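Local coordinates for albumin-1 (Psophocarpus tetragonolobus, PDB 1WBA), which serves as a 2S seed storage protein of the winged bean and belongs to the Kunitz-type legume protease inhibitor family, at residues Asp85-Asp90 and Leu104-Arg109; Val32-Thr35 and Asn39-Asp42; Asp90-Val95 and Tyr130-Cys135. All blocks are in the same frame, centred on the assembly; numbering follows the deposited sequence.

Contact 1: residues Asp85-Asp90 and Leu104-Arg109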
# COMPACT_ATOMS: atom_id res chain seq x y z
N ASP A 85 6.99 10.38 -10.78
CA ASP A 85 6.33 11.66 -10.67
C ASP A 85 4.86 11.30 -10.83
O ASP A 85 4.53 10.30 -11.49
CB ASP A 85 6.76 12.58 -11.82
CG ASP A 85 8.23 12.96 -11.74
OD1 ASP A 85 8.73 13.32 -10.66
OD2 ASP A 85 8.90 12.91 -12.80
N PRO A 86 3.95 12.13 -10.30
CA PRO A 86 4.18 13.38 -9.58
C PRO A 86 4.51 13.26 -8.09
O PRO A 86 4.72 14.27 -7.42
CB PRO A 86 2.86 14.11 -9.79
CG PRO A 86 1.87 13.00 -9.73
CD PRO A 86 2.51 11.91 -10.54
N HIS A 87 4.59 12.04 -7.57
CA HIS A 87 4.85 11.85 -6.14
C HIS A 87 6.09 11.04 -5.89
O HIS A 87 6.14 10.24 -4.95
CB HIS A 87 3.65 11.17 -5.49
CG HIS A 87 2.34 11.81 -5.82
ND1 HIS A 87 1.97 13.04 -5.31
CD2 HIS A 87 1.35 11.43 -6.65
CE1 HIS A 87 0.80 13.39 -5.83
NE2 HIS A 87 0.40 12.43 -6.65
N LYS A 88 7.13 11.29 -6.67
CA LYS A 88 8.37 10.57 -6.54
C LYS A 88 8.94 10.70 -5.15
O LYS A 88 9.20 11.79 -4.66
CB LYS A 88 9.37 11.07 -7.58
CG LYS A 88 10.50 10.09 -7.89
CD LYS A 88 11.21 10.47 -9.19
CE LYS A 88 11.89 11.84 -9.06
NZ LYS A 88 12.47 12.38 -10.35
N GLY A 89 9.09 9.57 -4.49
CA GLY A 89 9.65 9.57 -3.16
C GLY A 89 8.64 9.70 -2.03
O GLY A 89 9.02 9.48 -0.90
N ASP A 90 7.39 10.06 -2.31
CA ASP A 90 6.40 10.17 -1.24
C ASP A 90 6.17 8.80 -0.63
O ASP A 90 5.94 7.82 -1.33
CB ASP A 90 5.08 10.77 -1.75
CG ASP A 90 5.15 12.28 -1.88
OD1 ASP A 90 5.65 12.94 -0.95
OD2 ASP A 90 4.71 12.80 -2.92
N LEU A 104 -4.87 5.40 4.48
CA LEU A 104 -3.57 5.71 3.88
C LEU A 104 -3.48 7.13 3.33
O LEU A 104 -4.33 7.57 2.55
CB LEU A 104 -3.20 4.70 2.79
CG LEU A 104 -3.15 3.21 3.14
CD1 LEU A 104 -2.37 2.48 2.07
CD2 LEU A 104 -2.50 3.00 4.46
N LYS A 105 -2.43 7.83 3.73
CA LYS A 105 -2.20 9.20 3.29
C LYS A 105 -0.72 9.34 2.95
O LYS A 105 0.11 8.53 3.39
CB LYS A 105 -2.51 10.18 4.42
CG LYS A 105 -3.94 10.17 4.97
CD LYS A 105 -4.91 10.81 3.99
CE LYS A 105 -6.20 11.23 4.69
NZ LYS A 105 -7.20 11.73 3.69
N LEU A 106 -0.39 10.36 2.18
CA LEU A 106 1.01 10.63 1.87
C LEU A 106 1.61 11.05 3.23
O LEU A 106 0.97 11.78 3.99
CB LEU A 106 1.15 11.77 0.86
CG LEU A 106 0.69 11.46 -0.57
CD1 LEU A 106 1.16 12.57 -1.48
CD2 LEU A 106 1.25 10.12 -1.04
N ALA A 107 2.79 10.54 3.53
CA ALA A 107 3.46 10.83 4.80
C ALA A 107 3.97 12.26 4.90
O ALA A 107 4.28 12.89 3.89
CB ALA A 107 4.61 9.87 5.00
N GLY A 108 4.06 12.74 6.14
CA GLY A 108 4.60 14.06 6.43
C GLY A 108 3.69 15.24 6.26
O GLY A 108 4.16 16.37 6.29
N ARG A 109 2.40 14.99 6.11
CA ARG A 109 1.43 16.07 5.93
C ARG A 109 0.50 16.17 7.13
O ARG A 109 0.27 17.25 7.65
CB ARG A 109 0.62 15.85 4.64
CG ARG A 109 1.42 15.32 3.45
CD ARG A 109 2.46 16.32 2.96
NE ARG A 109 2.56 16.32 1.50
CZ ARG A 109 3.25 15.44 0.77
NH1 ARG A 109 3.94 14.45 1.35
NH2 ARG A 109 3.26 15.55 -0.56
O HOH W 1 5.89 11.58 1.94
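The Asp90 side chain lies obliquely over the end of Leu106, with Asp90 CB 3.9 Å from Leu106 CD2. Asp90 closes a type II beta turn that starts at His87, in a loop of the Kunitz beta-trefoil. The turn is closed by the backbone hydrogen bond from Asp90 N to His87 O (2.9 Å). Leu106 CD1 meets the side chains of both end residues of the turn. It touches Asp90 OD2 and also His87 ND1 (3.9 Å), which it approaches obliquely to the ring. Asp90 CG lies beside the backbone N (chi1 -80°), which places OD1 at Arg109 and OD2 at Leu106. The salt bridge runs from Arg109 NH1 to Asp90 OD1 (3.2 Å). It is fairly straight at the hydrogen, and it lies in the guanidinium plane but meets the oxygen from above the carboxylate plane. Bends at chi2 and chi3 fold Arg109 back over Leu106, so that Leu106 CB lies over one guanidinium face, offset toward its rim. Outside the two segments, Phe82 and Val32 also pack on His87 and Leu106. Ala107 O accepts two bonds, from Arg109 NH1 at 3.0 Å and from a water at 2.8 Å, and that water also donates to Asp90 OD1.

Contact 2: residues Val32-Thr35 and Asn39-Asp42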
# COMPACT_ATOMS: atom_id res chain seq x y z
N VAL A 32 -3.40 8.83 -6.25
CA VAL A 32 -3.33 9.80 -5.17
C VAL A 32 -4.24 10.94 -5.61
O VAL A 32 -4.05 11.53 -6.67
CB VAL A 32 -1.89 10.31 -4.93
CG1 VAL A 32 -1.87 11.24 -3.74
CG2 VAL A 32 -0.94 9.16 -4.66
N VAL A 33 -5.28 11.19 -4.81
CA VAL A 33 -6.27 12.23 -5.10
C VAL A 33 -6.65 12.94 -3.80
O VAL A 33 -6.25 12.53 -2.72
CB VAL A 33 -7.60 11.65 -5.71
CG1 VAL A 33 -7.34 10.94 -7.02
CG2 VAL A 33 -8.29 10.69 -4.73
N ALA A 34 -7.38 14.04 -3.92
CA ALA A 34 -7.84 14.76 -2.75
C ALA A 34 -9.17 14.13 -2.39
O ALA A 34 -9.96 13.79 -3.28
CB ALA A 34 -8.03 16.20 -3.08
N THR A 35 -9.38 13.85 -1.11
CA THR A 35 -10.66 13.32 -0.65
C THR A 35 -11.14 14.30 0.42
O THR A 35 -10.35 15.10 0.93
CB THR A 35 -10.54 11.89 -0.02
OG1 THR A 35 -9.66 11.92 1.12
CG2 THR A 35 -10.08 10.89 -1.03
N ASN A 39 -7.25 19.67 -0.88
CA ASN A 39 -7.15 20.49 -2.08
C ASN A 39 -6.78 19.59 -3.25
O ASN A 39 -5.81 18.84 -3.16
CB ASN A 39 -6.06 21.55 -1.85
CG ASN A 39 -5.80 22.42 -3.08
OD1 ASN A 39 -6.33 22.21 -4.16
ND2 ASN A 39 -4.94 23.41 -2.89
N PRO A 40 -7.56 19.63 -4.34
CA PRO A 40 -7.28 18.79 -5.51
C PRO A 40 -5.93 19.06 -6.16
O PRO A 40 -5.41 18.21 -6.89
CB PRO A 40 -8.45 19.07 -6.45
CG PRO A 40 -9.03 20.38 -5.94
CD PRO A 40 -8.88 20.26 -4.46
N GLU A 41 -5.36 20.23 -5.93
CA GLU A 41 -4.04 20.53 -6.48
C GLU A 41 -2.94 19.97 -5.57
O GLU A 41 -1.78 19.87 -5.99
CB GLU A 41 -3.84 22.04 -6.62
CG GLU A 41 -4.85 22.67 -7.55
CD GLU A 41 -4.59 24.15 -7.79
OE1 GLU A 41 -3.57 24.69 -7.28
OE2 GLU A 41 -5.42 24.77 -8.50
N ASP A 42 -3.30 19.58 -4.35
CA ASP A 42 -2.36 19.02 -3.39
C ASP A 42 -2.99 17.76 -2.77
O ASP A 42 -3.27 17.72 -1.56
CB ASP A 42 -2.07 20.07 -2.31
CG ASP A 42 -0.90 19.71 -1.41
OD1 ASP A 42 -0.02 18.91 -1.80
OD2 ASP A 42 -0.87 20.24 -0.28
O HOH W 2 -6.62 15.59 -6.91
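Asn39 OD1 accepts a short hydrogen bond from Glu41 N (2.8 Å), and Asn39 O touches the methyl group of Ala34 across the contact. The bond to OD1 is nearly straight at the hydrogen (166°), but the N-H comes from above the carbonyl plane. It forms an Asx turn. Asn39 O accepts from Asp42 N at 2.9 Å, which closes a type I beta turn from Asn39 to Asp42. The Asx turn overlaps the first three residues of the type I turn. Ala34 CB points at this bend, in the loop joining strands 30-33 and 45-48 of the beta-trefoil, from just past strand 30-33. It lies 3.5 Å from Asn39 O and meets the pyrrolidine ring at Pro40 CA (3.6 Å). Among side-chain atoms Pro40 CD is nearest, 4.4 Å from Ala34 CB. A water donates to Pro40 O (2.9 Å) and makes a weak bond with Ala34 N. Nearby, Glu38 OE1 accepts from Thr35 N, and Thr35 OG1 is hydrogen-bonded to Ser45 OG. No hydrogen bond crosses between 32-35 and 39-42. The two bonds inside 39-42 are consistent with a largely self-supporting bend, which meets the residue just after the strand through one methyl group and a weakly held water.

Contact 3: residues Asp90-Val95 and Tyr130-Cys135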
# COMPACT_ATOMS: atom_id res chain seq x y z
N ASP A 90 7.39 10.06 -2.31
CA ASP A 90 6.40 10.17 -1.24
C ASP A 90 6.17 8.80 -0.63
O ASP A 90 5.94 7.82 -1.33
CB ASP A 90 5.08 10.77 -1.75
CG ASP A 90 5.15 12.28 -1.88
OD1 ASP A 90 5.65 12.94 -0.95
OD2 ASP A 90 4.71 12.80 -2.92
N VAL A 91 6.19 8.75 0.69
CA VAL A 91 6.05 7.51 1.43
C VAL A 91 4.63 7.25 1.88
O VAL A 91 3.92 8.18 2.27
CB VAL A 91 7.01 7.54 2.65
CG1 VAL A 91 6.86 6.30 3.52
CG2 VAL A 91 8.46 7.67 2.16
N TRP A 92 4.21 5.99 1.85
CA TRP A 92 2.86 5.64 2.31
C TRP A 92 2.84 5.71 3.83
O TRP A 92 3.79 5.27 4.49
CB TRP A 92 2.54 4.20 1.92
CG TRP A 92 2.28 3.94 0.46
CD1 TRP A 92 2.65 4.72 -0.62
CD2 TRP A 92 1.53 2.84 -0.06
NE1 TRP A 92 2.16 4.16 -1.78
CE2 TRP A 92 1.47 3.01 -1.47
CE3 TRP A 92 0.91 1.73 0.52
CZ2 TRP A 92 0.81 2.10 -2.30
CZ3 TRP A 92 0.25 0.83 -0.31
CH2 TRP A 92 0.20 1.02 -1.71
N SER A 93 1.75 6.20 4.40
CA SER A 93 1.65 6.27 5.85
C SER A 93 0.21 6.02 6.24
O SER A 93 -0.68 6.09 5.41
CB SER A 93 2.10 7.65 6.37
OG SER A 93 1.14 8.67 6.13
N VAL A 94 0.00 5.69 7.51
CA VAL A 94 -1.34 5.48 8.04
C VAL A 94 -1.63 6.63 9.00
O VAL A 94 -0.83 6.94 9.89
CB VAL A 94 -1.43 4.13 8.76
CG1 VAL A 94 -2.76 3.97 9.48
CG2 VAL A 94 -1.25 3.01 7.73
N VAL A 95 -2.75 7.30 8.79
CA VAL A 95 -3.15 8.43 9.63
C VAL A 95 -4.45 8.07 10.35
O VAL A 95 -5.39 7.55 9.73
CB VAL A 95 -3.34 9.69 8.74
CG1 VAL A 95 -3.92 10.87 9.55
CG2 VAL A 95 -2.01 10.08 8.09
N TYR A 130 -1.84 -11.45 -3.56
CA TYR A 130 -1.47 -11.07 -2.20
C TYR A 130 -2.39 -10.03 -1.60
O TYR A 130 -3.24 -9.48 -2.27
CB TYR A 130 -0.05 -10.50 -2.23
CG TYR A 130 0.93 -11.54 -2.66
CD1 TYR A 130 1.47 -12.41 -1.73
CD2 TYR A 130 1.24 -11.72 -4.00
CE1 TYR A 130 2.28 -13.45 -2.12
CE2 TYR A 130 2.06 -12.76 -4.42
CZ TYR A 130 2.58 -13.63 -3.46
OH TYR A 130 3.42 -14.65 -3.83
N LYS A 131 -2.20 -9.78 -0.31
CA LYS A 131 -2.95 -8.75 0.39
C LYS A 131 -1.91 -7.99 1.20
O LYS A 131 -0.84 -8.53 1.48
CB LYS A 131 -4.03 -9.33 1.30
CG LYS A 131 -3.51 -10.15 2.44
CD LYS A 131 -4.64 -10.58 3.31
CE LYS A 131 -4.16 -11.58 4.32
NZ LYS A 131 -5.23 -11.89 5.31
N LEU A 132 -2.23 -6.75 1.53
CA LEU A 132 -1.33 -5.88 2.30
C LEU A 132 -1.88 -5.70 3.71
O LEU A 132 -3.09 -5.61 3.90
CB LEU A 132 -1.20 -4.51 1.60
CG LEU A 132 -0.66 -4.51 0.17
CD1 LEU A 132 -0.65 -3.08 -0.38
CD2 LEU A 132 0.73 -5.10 0.12
N LEU A 133 -1.00 -5.69 4.70
CA LEU A 133 -1.43 -5.51 6.07
C LEU A 133 -0.61 -4.36 6.64
O LEU A 133 0.41 -3.97 6.08
CB LEU A 133 -1.19 -6.78 6.90
CG LEU A 133 -1.92 -8.06 6.46
CD1 LEU A 133 -0.98 -8.99 5.76
CD2 LEU A 133 -2.55 -8.75 7.61
N PHE A 134 -1.11 -3.76 7.70
CA PHE A 134 -0.38 -2.70 8.37
C PHE A 134 -0.18 -3.19 9.79
O PHE A 134 -1.13 -3.57 10.48
CB PHE A 134 -1.11 -1.35 8.36
CG PHE A 134 -0.37 -0.29 9.11
CD1 PHE A 134 0.79 0.25 8.58
CD2 PHE A 134 -0.81 0.14 10.35
CE1 PHE A 134 1.52 1.21 9.30
CE2 PHE A 134 -0.09 1.10 11.07
CZ PHE A 134 1.07 1.63 10.55
N CYS A 135 1.06 -3.17 10.23
CA CYS A 135 1.41 -3.65 11.56
C CYS A 135 1.97 -2.51 12.37
O CYS A 135 3.13 -2.15 12.24
CB CYS A 135 2.44 -4.78 11.45
SG CYS A 135 1.87 -6.23 10.48
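Two first torsions bring Val94 and Phe134 together. At Val94 CG1 is anti to the backbone N (chi1 172°), which leaves CG2 beside that N and facing the other strand. At Phe134 (chi1 177°) CG is anti to the backbone N, and the ring extends toward Val94. Val94 CG2 then sits over the centre of one ring face, 3.5 Å from the centroid and 11° off the ring normal. This is a CH-pi contact. Val94 CB stands higher above the same ring, 4.0 Å from Phe134 CZ. Trp92 and Leu132 make the second pair. Here the indole presents its edge, and Trp92 CZ3 is 4.0 Å from Leu132 CD1, close to the plane of the ring. The two side chains cross at about a right angle. Both pairs are buried and apolar, and no hydrogen bond joins the segments. The backbones stay apart, with the CA atoms of Val94 and Phe134 8.2 Å from each other. The contact joins two different sheets of the beta-trefoil near the centre of the chain. Strand 92-97 lies between 103-106 and 113-114 in the small sheet, where Leu104 packs on Trp92 and Val94, and Val114 touches Val94 and Phe134. Strand 130-136 belongs to the large sheet. From neighbouring strand 116-122, Phe118 meets Phe134 edge-to-face, while the Trp92 ring meets Phe82 of strand 78-82.

Overall arrangement
Along the chain, contact 2 comes first and closes before contact 1 opens. Contacts 1 and 3 share Asp90, and their segments alternate in sequence. Their centres lie about 12 Å apart. Strands 92-97 and 103-106 are neighbours in the small sheet, and the backbone hydrogen bond from Ala107 N to Val91 O links the two contacts. The centres of contacts 1 and 2 are about 11 Å apart, and these contacts touch where Val32 meets His87 and Leu106. Contacts 2 and 3 do not touch; their centres are about 19 Å apart. Together the three run from a surface loop to the buried centre of one all-beta domain, consistent with the beta-trefoil of Kunitz-type inhibitors.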